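Local coordinates for protein Maltose/maltodextrin transport permease homologue (Bdellovibrio bacteriovorus HD100, PDB 6FFL) that binds maltotriose through its solute-binding domain, fused to a transmembrane permease subunit, and probably serves maltose and maltodextrin uptake by an ABC transporter, at residues A[41-46]-A[353-358]; A[168-173]-A[197-202]; A[203-206]-A[211-214]; A[157-160]-A[165-168]. All coordinates share one frame; numbering follows the deposited sequence. Where two conformers were deposited one is given.

Contact 1: residues A[41-46]-A[353-358]; sequences ETEELR and SLRIQY. With GLC (alpha-D-glucopyranose), chain B.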
loop_
_atom_site.group_PDB
_atom_site.type_symbol
_atom_site.label_atom_id
_atom_site.label_comp_id
_atom_site.label_asym_id
_atom_site.label_seq_id
_atom_site.Cartn_x
_atom_site.Cartn_y
_atom_site.Cartn_z
ATOM N N GLU A 41 -10.789 0.887 -6.778
ATOM C CA GLU A 41 -9.344 1.018 -6.684
ATOM C C GLU A 41 -9.010 2.186 -5.767
ATOM O O GLU A 41 -9.756 3.162 -5.688
ATOM C CB GLU A 41 -8.733 1.228 -8.072
ATOM C CG GLU A 41 -7.214 1.005 -8.103
ATOM C CD GLU A 41 -6.396 2.221 -7.674
ATOM O OE1 GLU A 41 -5.233 2.028 -7.225
ATOM O OE2 GLU A 41 -6.905 3.362 -7.794
ATOM N N THR A 42 -7.874 2.062 -5.064
ATOM C CA THR A 42 -7.479 2.977 -3.991
ATOM C C THR A 42 -7.739 4.456 -4.281
ATOM O O THR A 42 -8.358 5.152 -3.468
ATOM C CB THR A 42 -5.992 2.760 -3.680
ATOM O OG1 THR A 42 -5.836 1.484 -3.050
ATOM C CG2 THR A 42 -5.455 3.855 -2.748
ATOM N N GLU A 43 -7.265 4.958 -5.429
ATOM C CA GLU A 43 -7.471 6.370 -5.756
ATOM C C GLU A 43 -8.951 6.694 -5.910
ATOM O O GLU A 43 -9.442 7.696 -5.376
ATOM C CB GLU A 43 -6.699 6.730 -7.032
ATOM C CG GLU A 43 -5.255 6.291 -6.993
ATOM C CD GLU A 43 -4.503 6.927 -5.841
ATOM O OE1 GLU A 43 -3.803 6.200 -5.112
ATOM O OE2 GLU A 43 -4.603 8.162 -5.674
ATOM N N GLU A 44 -9.681 5.861 -6.659
ATOM C CA GLU A 44 -11.103 6.124 -6.872
ATOM C C GLU A 44 -11.910 5.945 -5.593
ATOM O O GLU A 44 -12.927 6.625 -5.398
ATOM C CB GLU A 44 -11.638 5.210 -7.976
ATOM C CG GLU A 44 -13.123 5.368 -8.270
ATOM C CD GLU A 44 -13.629 4.337 -9.272
ATOM O OE1 GLU A 44 -12.797 3.747 -9.998
ATOM O OE2 GLU A 44 -14.859 4.113 -9.330
ATOM N N LEU A 45 -11.493 5.025 -4.719
ATOM C CA LEU A 45 -12.171 4.880 -3.435
ATOM C C LEU A 45 -12.098 6.175 -2.634
ATOM O O LEU A 45 -13.107 6.642 -2.082
ATOM C CB LEU A 45 -11.557 3.723 -2.648
ATOM C CG LEU A 45 -12.118 3.584 -1.231
ATOM C CD1 LEU A 45 -13.523 2.972 -1.246
ATOM C CD2 LEU A 45 -11.196 2.758 -0.397
ATOM N N ARG A 46 -10.909 6.778 -2.570
ATOM C CA ARG A 46 -10.768 8.042 -1.854
ATOM C C ARG A 46 -11.662 9.114 -2.457
ATOM O O ARG A 46 -12.437 9.761 -1.744
ATOM C CB ARG A 46 -9.309 8.502 -1.858
ATOM C CG ARG A 46 -9.102 9.863 -1.173
ATOM C CD ARG A 46 -7.692 10.385 -1.387
ATOM N NE ARG A 46 -7.451 10.722 -2.790
ATOM C CZ ARG A 46 -6.722 9.988 -3.626
ATOM N NH1 ARG A 46 -6.157 8.857 -3.215
ATOM N NH2 ARG A 46 -6.551 10.395 -4.877
ATOM N N SER A 353 1.172 15.691 -6.371
ATOM C CA SER A 353 2.217 16.433 -7.072
ATOM C C SER A 353 3.288 15.500 -7.620
ATOM O O SER A 353 3.733 15.656 -8.765
ATOM C CB SER A 353 2.845 17.464 -6.136
ATOM O OG SER A 353 3.818 18.236 -6.816
ATOM N N LEU A 354 3.723 14.526 -6.818
ATOM C CA LEU A 354 4.732 13.585 -7.289
ATOM C C LEU A 354 4.247 12.824 -8.516
ATOM O O LEU A 354 5.011 12.609 -9.468
ATOM C CB LEU A 354 5.102 12.615 -6.169
ATOM C CG LEU A 354 6.002 13.145 -5.059
ATOM C CD1 LEU A 354 6.120 12.077 -3.971
ATOM C CD2 LEU A 354 7.380 13.509 -5.624
ATOM N N ARG A 355 2.979 12.413 -8.526
ATOM C CA ARG A 355 2.496 11.638 -9.665
ATOM C C ARG A 355 2.490 12.477 -10.934
ATOM O O ARG A 355 2.910 12.007 -11.998
ATOM C CB ARG A 355 1.103 11.080 -9.391
ATOM C CG ARG A 355 0.658 10.043 -10.424
ATOM C CD ARG A 355 -0.808 9.646 -10.229
ATOM N NE ARG A 355 -1.021 8.968 -8.953
ATOM C CZ ARG A 355 -1.615 9.516 -7.898
ATOM N NH1 ARG A 355 -2.070 10.760 -7.955
ATOM N NH2 ARG A 355 -1.756 8.812 -6.784
ATOM N N ILE A 356 2.018 13.722 -10.838
ATOM C CA ILE A 356 1.978 14.601 -12.000
ATOM C C ILE A 356 3.381 14.816 -12.556
ATOM O O ILE A 356 3.617 14.668 -13.762
ATOM C CB ILE A 356 1.314 15.937 -11.623
ATOM C CG1 ILE A 356 -0.181 15.740 -11.382
ATOM C CG2 ILE A 356 1.565 17.008 -12.709
ATOM C CD1 ILE A 356 -0.797 16.868 -10.571
ATOM N N GLN A 357 4.338 15.138 -11.680
ATOM C CA GLN A 357 5.667 15.495 -12.167
ATOM C C GLN A 357 6.402 14.286 -12.732
ATOM O O GLN A 357 7.043 14.391 -13.787
ATOM C CB GLN A 357 6.487 16.161 -11.058
ATOM C CG GLN A 357 5.885 17.452 -10.523
ATOM C CD GLN A 357 5.359 18.372 -11.612
ATOM O OE1 GLN A 357 6.009 18.601 -12.635
ATOM N NE2 GLN A 357 4.172 18.916 -11.388
ATOM N N TYR A 358 6.328 13.122 -12.064
ATOM C CA TYR A 358 7.086 11.988 -12.594
ATOM C C TYR A 358 6.464 11.449 -13.873
ATOM O O TYR A 358 7.177 10.908 -14.723
ATOM C CB TYR A 358 7.244 10.850 -11.572
ATOM C CG TYR A 358 8.471 9.974 -11.893
ATOM C CD1 TYR A 358 9.647 10.555 -12.376
ATOM C CD2 TYR A 358 8.435 8.593 -11.768
ATOM C CE1 TYR A 358 10.777 9.788 -12.678
ATOM C CE2 TYR A 358 9.549 7.815 -12.068
ATOM C CZ TYR A 358 10.719 8.419 -12.524
ATOM O OH TYR A 358 11.843 7.668 -12.834
HETATM C C1 GLC B . -0.580 4.817 -1.500
HETATM C C2 GLC B . -1.445 5.761 -0.661
HETATM C C3 GLC B . -2.344 6.586 -1.587
HETATM C C4 GLC B . -1.499 7.336 -2.602
HETATM C C5 GLC B . -0.611 6.352 -3.378
HETATM C C6 GLC B . 0.388 7.113 -4.242
HETATM O O2 GLC B . -2.231 5.026 0.297
HETATM O O3 GLC B . -3.104 7.542 -0.816
HETATM O O4 GLC B . -2.366 8.031 -3.511
HETATM O O5 GLC B . 0.164 5.589 -2.446
HETATM O O6 GLC B . 1.058 6.245 -5.182
#

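Contact 2: residues A[168-173]-A[197-202]; sequences APFIPA and FQFILK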
loop_
_atom_site.group_PDB
_atom_site.type_symbol
_atom_site.label_atom_id
_atom_site.label_comp_id
_atom_site.label_asym_id
_atom_site.label_seq_id
_atom_site.Cartn_x
_atom_site.Cartn_y
_atom_site.Cartn_z
ATOM N N ALA A 168 8.655 5.930 -3.771
ATOM C CA ALA A 168 8.889 6.521 -2.456
ATOM C C ALA A 168 9.975 5.849 -1.619
ATOM O O ALA A 168 10.717 6.574 -0.935
ATOM C CB ALA A 168 7.569 6.531 -1.671
ATOM N N PRO A 169 10.127 4.518 -1.596
ATOM C CA PRO A 169 11.165 3.942 -0.731
ATOM C C PRO A 169 12.562 4.405 -1.094
ATOM O O PRO A 169 13.432 4.458 -0.214
ATOM C CB PRO A 169 11.001 2.428 -0.938
ATOM C CG PRO A 169 9.589 2.254 -1.417
ATOM C CD PRO A 169 9.348 3.463 -2.279
ATOM N N PHE A 170 12.810 4.746 -2.359
ATOM C CA PHE A 170 14.162 5.134 -2.763
ATOM C C PHE A 170 14.532 6.533 -2.310
ATOM O O PHE A 170 15.723 6.833 -2.176
ATOM C CB PHE A 170 14.315 5.052 -4.284
ATOM C CG PHE A 170 14.035 3.684 -4.838
ATOM C CD1 PHE A 170 14.946 2.650 -4.664
ATOM C CD2 PHE A 170 12.859 3.430 -5.517
ATOM C CE1 PHE A 170 14.677 1.374 -5.154
ATOM C CE2 PHE A 170 12.587 2.161 -6.013
ATOM C CZ PHE A 170 13.498 1.138 -5.832
ATOM N N ILE A 171 13.550 7.393 -2.086
ATOM C CA ILE A 171 13.849 8.796 -1.804
ATOM C C ILE A 171 14.779 8.919 -0.598
ATOM O O ILE A 171 15.852 9.521 -0.740
ATOM C CB ILE A 171 12.560 9.616 -1.634
ATOM C CG1 ILE A 171 11.755 9.575 -2.935
ATOM C CG2 ILE A 171 12.910 11.052 -1.252
ATOM C CD1 ILE A 171 10.310 10.123 -2.806
ATOM N N PRO A 172 14.450 8.377 0.587
ATOM C CA PRO A 172 15.373 8.520 1.723
ATOM C C PRO A 172 16.690 7.787 1.535
ATOM O O PRO A 172 17.677 8.165 2.177
ATOM C CB PRO A 172 14.579 7.938 2.903
ATOM C CG PRO A 172 13.562 7.027 2.283
ATOM C CD PRO A 172 13.202 7.693 0.988
ATOM N N ALA A 173 16.745 6.758 0.683
ATOM C CA ALA A 173 18.025 6.100 0.434
ATOM C C ALA A 173 18.974 6.995 -0.351
ATOM O O ALA A 173 20.195 6.789 -0.304
ATOM C CB ALA A 173 17.805 4.772 -0.308
ATOM N N PHE A 197 14.269 9.926 -9.292
ATOM C CA PHE A 197 13.821 10.038 -10.674
ATOM C C PHE A 197 14.861 9.484 -11.634
ATOM O O PHE A 197 14.527 8.747 -12.571
ATOM C CB PHE A 197 13.536 11.500 -11.026
ATOM C CG PHE A 197 12.287 12.057 -10.402
ATOM C CD1 PHE A 197 11.358 11.230 -9.787
ATOM C CD2 PHE A 197 12.056 13.427 -10.413
ATOM C CE1 PHE A 197 10.201 11.756 -9.228
ATOM C CE2 PHE A 197 10.904 13.966 -9.844
ATOM C CZ PHE A 197 9.976 13.118 -9.243
ATOM N N GLN A 198 16.134 9.838 -11.427
ATOM C CA GLN A 198 17.159 9.408 -12.373
ATOM C C GLN A 198 17.453 7.923 -12.248
ATOM O O GLN A 198 17.758 7.274 -13.259
ATOM C CB GLN A 198 18.440 10.228 -12.196
ATOM C CG GLN A 198 18.198 11.733 -12.239
ATOM C CD GLN A 198 19.470 12.571 -12.200
ATOM O OE1 GLN A 198 19.729 13.365 -13.109
ATOM N NE2 GLN A 198 20.265 12.404 -11.145
ATOM N N PHE A 199 17.388 7.383 -11.028
ATOM C CA PHE A 199 17.651 5.960 -10.812
ATOM C C PHE A 199 16.676 5.107 -11.606
ATOM O O PHE A 199 17.074 4.146 -12.277
ATOM C CB PHE A 199 17.558 5.644 -9.313
ATOM C CG PHE A 199 17.714 4.183 -8.981
ATOM C CD1 PHE A 199 18.934 3.539 -9.150
ATOM C CD2 PHE A 199 16.635 3.460 -8.501
ATOM C CE1 PHE A 199 19.071 2.204 -8.841
ATOM C CE2 PHE A 199 16.768 2.119 -8.192
ATOM C CZ PHE A 199 17.978 1.494 -8.360
ATOM N N ILE A 200 15.395 5.466 -11.576
ATOM C CA ILE A 200 14.416 4.661 -12.289
ATOM C C ILE A 200 14.522 4.889 -13.795
ATOM O O ILE A 200 14.365 3.951 -14.584
ATOM C CB ILE A 200 13.013 4.939 -11.730
ATOM C CG1 ILE A 200 12.880 4.229 -10.374
ATOM C CG2 ILE A 200 11.920 4.468 -12.683
ATOM C CD1 ILE A 200 11.604 4.504 -9.696
ATOM N N LEU A 201 14.830 6.119 -14.228
ATOM C CA LEU A 201 15.106 6.319 -15.647
ATOM C C LEU A 201 16.266 5.447 -16.112
ATOM O O LEU A 201 16.248 4.914 -17.227
ATOM C CB LEU A 201 15.410 7.793 -15.939
ATOM C CG LEU A 201 14.247 8.772 -15.962
ATOM C CD1 LEU A 201 14.804 10.170 -16.181
ATOM C CD2 LEU A 201 13.287 8.426 -17.069
ATOM N N LYS A 202 17.286 5.296 -15.271
ATOM C CA LYS A 202 18.431 4.473 -15.653
ATOM C C LYS A 202 18.028 3.008 -15.773
ATOM O O LYS A 202 18.436 2.324 -16.717
ATOM C CB LYS A 202 19.558 4.658 -14.631
ATOM C CG LYS A 202 20.816 3.830 -14.865
ATOM C CD LYS A 202 21.898 4.248 -13.866
ATOM C CE LYS A 202 23.175 3.430 -14.012
ATOM N NZ LYS A 202 22.983 2.024 -13.558
#

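Contact 3: residues A[203-206]-A[211-214]; sequences LRDQ and PKEC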
loop_
_atom_site.group_PDB
_atom_site.type_symbol
_atom_site.label_atom_id
_atom_site.label_comp_id
_atom_site.label_asym_id
_atom_site.label_seq_id
_atom_site.Cartn_x
_atom_site.Cartn_y
_atom_site.Cartn_z
ATOM N N LEU A 203 17.221 2.512 -14.830
ATOM C CA LEU A 203 16.732 1.137 -14.929
ATOM C C LEU A 203 15.973 0.910 -16.233
ATOM O O LEU A 203 16.090 -0.154 -16.850
ATOM C CB LEU A 203 15.829 0.812 -13.738
ATOM C CG LEU A 203 16.430 0.757 -12.330
ATOM C CD1 LEU A 203 15.358 0.426 -11.306
ATOM C CD2 LEU A 203 17.570 -0.239 -12.257
ATOM N N ARG A 204 15.205 1.911 -16.678
ATOM C CA ARG A 204 14.363 1.740 -17.857
ATOM C C ARG A 204 15.142 1.925 -19.151
ATOM O O ARG A 204 14.933 1.178 -20.114
ATOM C CB ARG A 204 13.184 2.724 -17.803
ATOM C CG ARG A 204 12.141 2.550 -18.912
ATOM C CD ARG A 204 11.177 3.757 -18.988
ATOM N NE ARG A 204 11.846 4.920 -19.565
ATOM C CZ ARG A 204 11.296 6.126 -19.687
ATOM N NH1 ARG A 204 10.052 6.336 -19.278
ATOM N NH2 ARG A 204 11.990 7.120 -20.226
ATOM N N ASP A 205 16.034 2.912 -19.203
ATOM C CA ASP A 205 16.578 3.372 -20.477
ATOM C C ASP A 205 18.033 3.010 -20.689
ATOM O O ASP A 205 18.470 2.898 -21.834
ATOM C CB ASP A 205 16.433 4.895 -20.596
ATOM C CG ASP A 205 14.992 5.334 -20.597
ATOM O OD1 ASP A 205 14.123 4.491 -20.920
ATOM O OD2 ASP A 205 14.725 6.514 -20.287
ATOM N N GLN A 206 18.784 2.818 -19.613
ATOM C CA GLN A 206 20.207 2.529 -19.697
ATOM C C GLN A 206 20.487 1.055 -19.418
ATOM O O GLN A 206 21.035 0.344 -20.266
ATOM C CB GLN A 206 20.946 3.439 -18.709
ATOM C CG GLN A 206 22.447 3.298 -18.661
ATOM C CD GLN A 206 23.069 4.369 -17.780
ATOM O OE1 GLN A 206 22.526 5.470 -17.651
ATOM N NE2 GLN A 206 24.199 4.049 -17.158
ATOM N N PRO A 211 10.395 -2.834 -18.006
ATOM C CA PRO A 211 9.729 -2.497 -19.271
ATOM C C PRO A 211 9.501 -0.999 -19.430
ATOM O O PRO A 211 9.415 -0.245 -18.460
ATOM C CB PRO A 211 8.395 -3.246 -19.186
ATOM C CG PRO A 211 8.581 -4.268 -18.080
ATOM C CD PRO A 211 9.546 -3.652 -17.127
ATOM N N LYS A 212 9.390 -0.573 -20.695
ATOM C CA LYS A 212 9.109 0.837 -20.973
ATOM C C LYS A 212 7.706 1.231 -20.529
ATOM O O LYS A 212 7.460 2.405 -20.224
ATOM C CB LYS A 212 9.284 1.124 -22.464
ATOM C CG LYS A 212 10.681 0.855 -22.987
ATOM C CD LYS A 212 11.648 1.984 -22.656
ATOM C CE LYS A 212 12.852 1.950 -23.591
ATOM N NZ LYS A 212 13.859 3.004 -23.289
ATOM N N GLU A 213 6.769 0.287 -20.532
ATOM C CA GLU A 213 5.408 0.508 -20.052
ATOM C C GLU A 213 5.085 -0.604 -19.070
ATOM O O GLU A 213 5.166 -1.784 -19.420
ATOM C CB GLU A 213 4.388 0.514 -21.197
ATOM C CG GLU A 213 4.847 1.224 -22.468
ATOM C CD GLU A 213 4.694 2.730 -22.383
ATOM O OE1 GLU A 213 4.067 3.210 -21.416
ATOM O OE2 GLU A 213 5.196 3.433 -23.288
ATOM N N CYS A 214 4.716 -0.238 -17.844
ATOM C CA CYS A 214 4.537 -1.266 -16.824
ATOM C C CYS A 214 3.614 -0.702 -15.741
ATOM O O CYS A 214 4.084 -0.125 -14.759
ATOM C CB CYS A 214 5.874 -1.698 -16.254
ATOM S SG CYS A 214 5.825 -3.203 -15.287
HETATM O O HOH W 1 7.880 4.616 -18.670
HETATM O O HOH W 2 16.183 3.253 -23.901
#

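Contact 4: residues A[157-160]-A[165-168]; sequences LVFN and FFFA. With GLC (alpha-D-glucopyranose), chain B; GLC (alpha-D-glucopyranose), chain C.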
loop_
_atom_site.group_PDB
_atom_site.type_symbol
_atom_site.label_atom_id
_atom_site.label_comp_id
_atom_site.label_asym_id
_atom_site.label_seq_id
_atom_site.Cartn_x
_atom_site.Cartn_y
_atom_site.Cartn_z
ATOM N N LEU A 157 13.156 -7.272 -14.018
ATOM C CA LEU A 157 12.466 -6.620 -12.913
ATOM C C LEU A 157 11.225 -5.919 -13.441
ATOM O O LEU A 157 11.288 -5.243 -14.468
ATOM C CB LEU A 157 13.378 -5.593 -12.226
ATOM C CG LEU A 157 12.755 -4.708 -11.140
ATOM C CD1 LEU A 157 12.289 -5.554 -9.959
ATOM C CD2 LEU A 157 13.766 -3.654 -10.674
ATOM N N VAL A 158 10.108 -6.051 -12.722
ATOM C CA VAL A 158 8.890 -5.309 -13.044
ATOM C C VAL A 158 8.352 -4.672 -11.777
ATOM O O VAL A 158 8.440 -5.254 -10.686
ATOM C CB VAL A 158 7.795 -6.197 -13.683
ATOM C CG1 VAL A 158 8.259 -6.744 -15.049
ATOM C CG2 VAL A 158 7.393 -7.340 -12.737
ATOM N N PHE A 159 7.780 -3.483 -11.928
ATOM C CA PHE A 159 6.964 -2.893 -10.872
ATOM C C PHE A 159 6.255 -1.672 -11.435
ATOM O O PHE A 159 6.559 -1.184 -12.530
ATOM C CB PHE A 159 7.762 -2.567 -9.591
ATOM C CG PHE A 159 8.828 -1.493 -9.710
ATOM C CD1 PHE A 159 9.947 -1.658 -10.516
ATOM C CD2 PHE A 159 8.762 -0.365 -8.888
ATOM C CE1 PHE A 159 10.940 -0.688 -10.562
ATOM C CE2 PHE A 159 9.748 0.616 -8.919
ATOM C CZ PHE A 159 10.849 0.456 -9.759
ATOM N N ASN A 160 5.274 -1.199 -10.665
ATOM C CA ASN A 160 4.426 -0.078 -11.046
ATOM C C ASN A 160 5.178 1.219 -10.751
ATOM O O ASN A 160 4.796 2.022 -9.903
ATOM C CB ASN A 160 3.101 -0.154 -10.294
ATOM C CG ASN A 160 2.092 0.863 -10.783
ATOM O OD1 ASN A 160 2.218 1.397 -11.888
ATOM N ND2 ASN A 160 1.091 1.147 -9.957
ATOM N N PHE A 165 3.883 5.743 -4.716
ATOM C CA PHE A 165 4.130 4.799 -3.627
ATOM C C PHE A 165 5.298 3.879 -3.952
ATOM O O PHE A 165 6.072 3.510 -3.060
ATOM C CB PHE A 165 2.866 3.979 -3.368
ATOM C CG PHE A 165 2.854 3.261 -2.039
ATOM C CD1 PHE A 165 2.802 3.973 -0.845
ATOM C CD2 PHE A 165 2.867 1.874 -1.996
ATOM C CE1 PHE A 165 2.752 3.315 0.390
ATOM C CE2 PHE A 165 2.827 1.198 -0.776
ATOM C CZ PHE A 165 2.776 1.928 0.425
ATOM N N PHE A 166 5.456 3.527 -5.226
ATOM C CA PHE A 166 6.450 2.534 -5.610
ATOM C C PHE A 166 7.845 3.122 -5.792
ATOM O O PHE A 166 8.825 2.367 -5.733
ATOM C CB PHE A 166 5.985 1.820 -6.876
ATOM C CG PHE A 166 4.807 0.901 -6.650
ATOM C CD1 PHE A 166 3.517 1.409 -6.525
ATOM C CD2 PHE A 166 4.996 -0.472 -6.547
ATOM C CE1 PHE A 166 2.431 0.560 -6.305
ATOM C CE2 PHE A 166 3.910 -1.326 -6.328
ATOM C CZ PHE A 166 2.635 -0.807 -6.209
ATOM N N PHE A 167 7.989 4.440 -5.983
ATOM C CA PHE A 167 9.347 4.983 -5.929
ATOM C C PHE A 167 9.656 5.706 -4.624
ATOM O O PHE A 167 10.826 6.012 -4.368
ATOM C CB PHE A 167 9.652 5.878 -7.161
ATOM C CG PHE A 167 8.831 7.138 -7.287
ATOM C CD1 PHE A 167 9.075 8.248 -6.473
ATOM C CD2 PHE A 167 7.873 7.245 -8.286
ATOM C CE1 PHE A 167 8.342 9.426 -6.636
ATOM C CE2 PHE A 167 7.131 8.413 -8.454
ATOM C CZ PHE A 167 7.365 9.506 -7.611
ATOM N N ALA A 168 8.655 5.930 -3.771
ATOM C CA ALA A 168 8.889 6.521 -2.456
ATOM C C ALA A 168 9.975 5.849 -1.619
ATOM O O ALA A 168 10.717 6.574 -0.935
ATOM C CB ALA A 168 7.569 6.531 -1.671
HETATM C C1 GLC B . -0.580 4.817 -1.500
HETATM C C2 GLC B . -1.445 5.761 -0.661
HETATM C C3 GLC B . -2.344 6.586 -1.587
HETATM C C4 GLC B . -1.499 7.336 -2.602
HETATM C C5 GLC B . -0.611 6.352 -3.378
HETATM C C6 GLC B . 0.388 7.113 -4.242
HETATM O O2 GLC B . -2.231 5.026 0.297
HETATM O O3 GLC B . -3.104 7.542 -0.816
HETATM O O4 GLC B . -2.366 8.031 -3.511
HETATM O O5 GLC B . 0.164 5.589 -2.446
HETATM O O6 GLC B . 1.058 6.245 -5.182
HETATM C C1 GLC C . -1.413 -0.252 -2.496
HETATM C C2 GLC C . -1.346 0.351 -1.099
HETATM C C3 GLC C . -1.776 1.809 -1.067
HETATM C C4 GLC C . -0.975 2.562 -2.123
HETATM C C5 GLC C . -1.199 1.911 -3.485
HETATM C C6 GLC C . -0.416 2.640 -4.583
HETATM O O2 GLC C . -2.179 -0.445 -0.235
HETATM O O3 GLC C . -1.494 2.342 0.239
HETATM O O4 GLC C . -1.424 3.907 -2.190
HETATM O O5 GLC C . -0.716 0.573 -3.420
HETATM O O6 GLC C . -0.911 2.251 -5.883
#

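Contact 1: residues A[41-46]-A[353-358]
Glu43 reaches across from helix 42-54 to the end of Arg355 on helix 346-362, and its carboxylate holds both that guanidinium and the 4-hydroxyl of a glucose of the bound maltotriose. The site belongs to the sugar pocket of a periplasmic binding protein fold, and Glu43, Arg46 and Arg355 form a salt-bridge network at its wall. The two carboxylate oxygens have largely different partners. Glu43 OE1 accepts from O4 of the chain B glucose at 2.8 Å. Glu43 OE2 takes the arginines: in one of its two conformers Arg355 places NH2 3.1 Å from it, with carboxylate and guanidinium planes 57° apart. One turn on, Arg46 grips the same OE2 end-on with NH1 at 3.0 Å and NH2 at 3.1 Å, both from one face of the carboxylate. With CG anti to the carbonyl carbon (chi1 -50°) and a bend at chi2 (-60°), the Glu43 carboxylate comes to the edge of the Arg46 guanidinium, while Glu43 O lies over one face. Glu163 also pairs with Arg355 NH2. With Arg46, and Arg355 in this conformer, at OE2, Glu43 is probably kept ionised. At the helix start, Glu41 OE2 caps Glu43 N at 2.9 Å.

Contact 2: residues A[168-173]-A[197-202]
The Phe170 ring receives Phe199 over one face, where CD2 of Phe199 stands 4.3 Å above the ring plane of Phe170 and is displaced toward the rim. Ile200 approaches the same ring obliquely, and its CD1 comes within 4.5 Å of Phe170 CE2. The two phenyl planes are inclined at 51° with centroids 5.3 Å apart, neither a parallel stack nor a T-shaped pair. Their closest atoms are Phe170 CE1 and Phe199 CE2, 3.8 Å apart, so one corner of the Phe199 ring does most of the touching. In the fold this joins the short, weakly bonded helix 170-173 to the long helix 191-205 of the solute-binding domain; the centre of the contact lies about 18 Å from that of the chain. The side chains cross at about a right angle: Phe199 extends with CG anti to its own backbone N (chi1 176°), which carries the ring out from helix 191-205 to meet Phe170. All three touching residues are buried, and the contact is wholly apolar. Ile253, Pro263 and, from helix 191-205, Thr196 also pack on Phe170. Ile200 also touches Tyr358 of helix 346-362, on whose ring Phe197 stacks.

Contact 3: residues A[203-206]-A[211-214]
Arg204 and Lys212 pack their aliphatic stems together in the tighter part of this contact, with Arg204 CG 3.8 Å from Lys212 CD as the chains cross at about a right angle, and Pro211 O lies against the same CG. A bend at chi2 (-79°) turns the Lys212 chain back toward the helix. The charged ends lie farther out, toward solvent. NZ of Lys212 donates to OD1 of Asp205 at 2.8 Å in a salt bridge, and Arg204 completes a three-residue network by gripping the same carboxylate side-on. Its NE donates to Asp205 OD1 at 2.7 Å, and its NH2 to the syn lone pair of Asp205 OD2 at 2.8 Å. Arg204 NE and Lys212 NZ approach OD1 from opposite faces of the carboxylate plane, which brings two positive groups to one oxygen and probably favours the ionised acid. The loose side is bridged by water, which accepts from Arg204 NH1 at 2.8 Å and donates to Lys212 O at 2.7 Å. Arg204 NH1 also bonds Leu362 O, at the end of helix 346-362. The contact thus ties the end of helix 191-205 to the loop that leads to helix 216-224, with Pro211 lying against Val158 of strand 157-158.

Contact 4: residues A[157-160]-A[165-168]
Asn160 and Phe166 meet through a CH-pi contact: CB of Asn160 sits 3.9 Å from the centroid of the Phe166 ring and only 3° off its normal, hence over the centre of the face. With CG anti to the backbone N (chi1 -172°), the Asn160 amide extends past the ring while CB rests on it, and its ND2 comes 3.9 Å from Phe166 CE1 near the rim.

Apolar packing adds a second touch. Phe159 CD2 lies 4.1 Å from Phe166 CB, and the two side chains run antiparallel past one another.

Carbonyl contacts form a third class. The Asn160 O presses on Phe166 CB at 3.3 Å, the closest approach of the two segments. The edge of the Phe159 ring faces Phe166 O, a buried carbonyl with no hydrogen-bond partner in the model.

Sugar contacts are the fourth. Phe165 N donates to O6 of the chain B glucose at 2.9 Å, with an N-H...O angle of 158°. C4 of the chain C glucose stands 3.8 Å above one face of the Phe165 ring, offset toward the rim, and the edge of Phe166 faces O6 of the same sugar.

The contact therefore joins the chain just after strand 157-158 to helix 164-167 through apolar, CH-pi and carbonyl contacts, without a hydrogen bond between the two segments, while the helix offers the ligand one directed backbone bond and aromatic surface, as is common in carbohydrate-binding sites.

The maltotriose joins contacts 1 and 4, whose centres are about 14 Å apart: both touch the chain B glucose, one at its O4 and the other at its O6. Contact 2 backs contact 4 at a centre distance of about 10 Å, where Ile200 CD1 lies 3.5 Å from Phe167 CB, and the two share Ala168. The Ile200 side chain is about 12 Å from the nearest glucose, so contact 2 stands behind the pocket wall. Tyr358 ties contact 1 to contact 2 by a probable hydrogen bond between its OH and Phe197 O, 2.9 Å. Contact 3 continues helix 191-205 beyond contact 2, touches contact 4 through Cys214 SG, 3.5 Å from Phe159 O, and lies about 21 Å from contact 1 between centres.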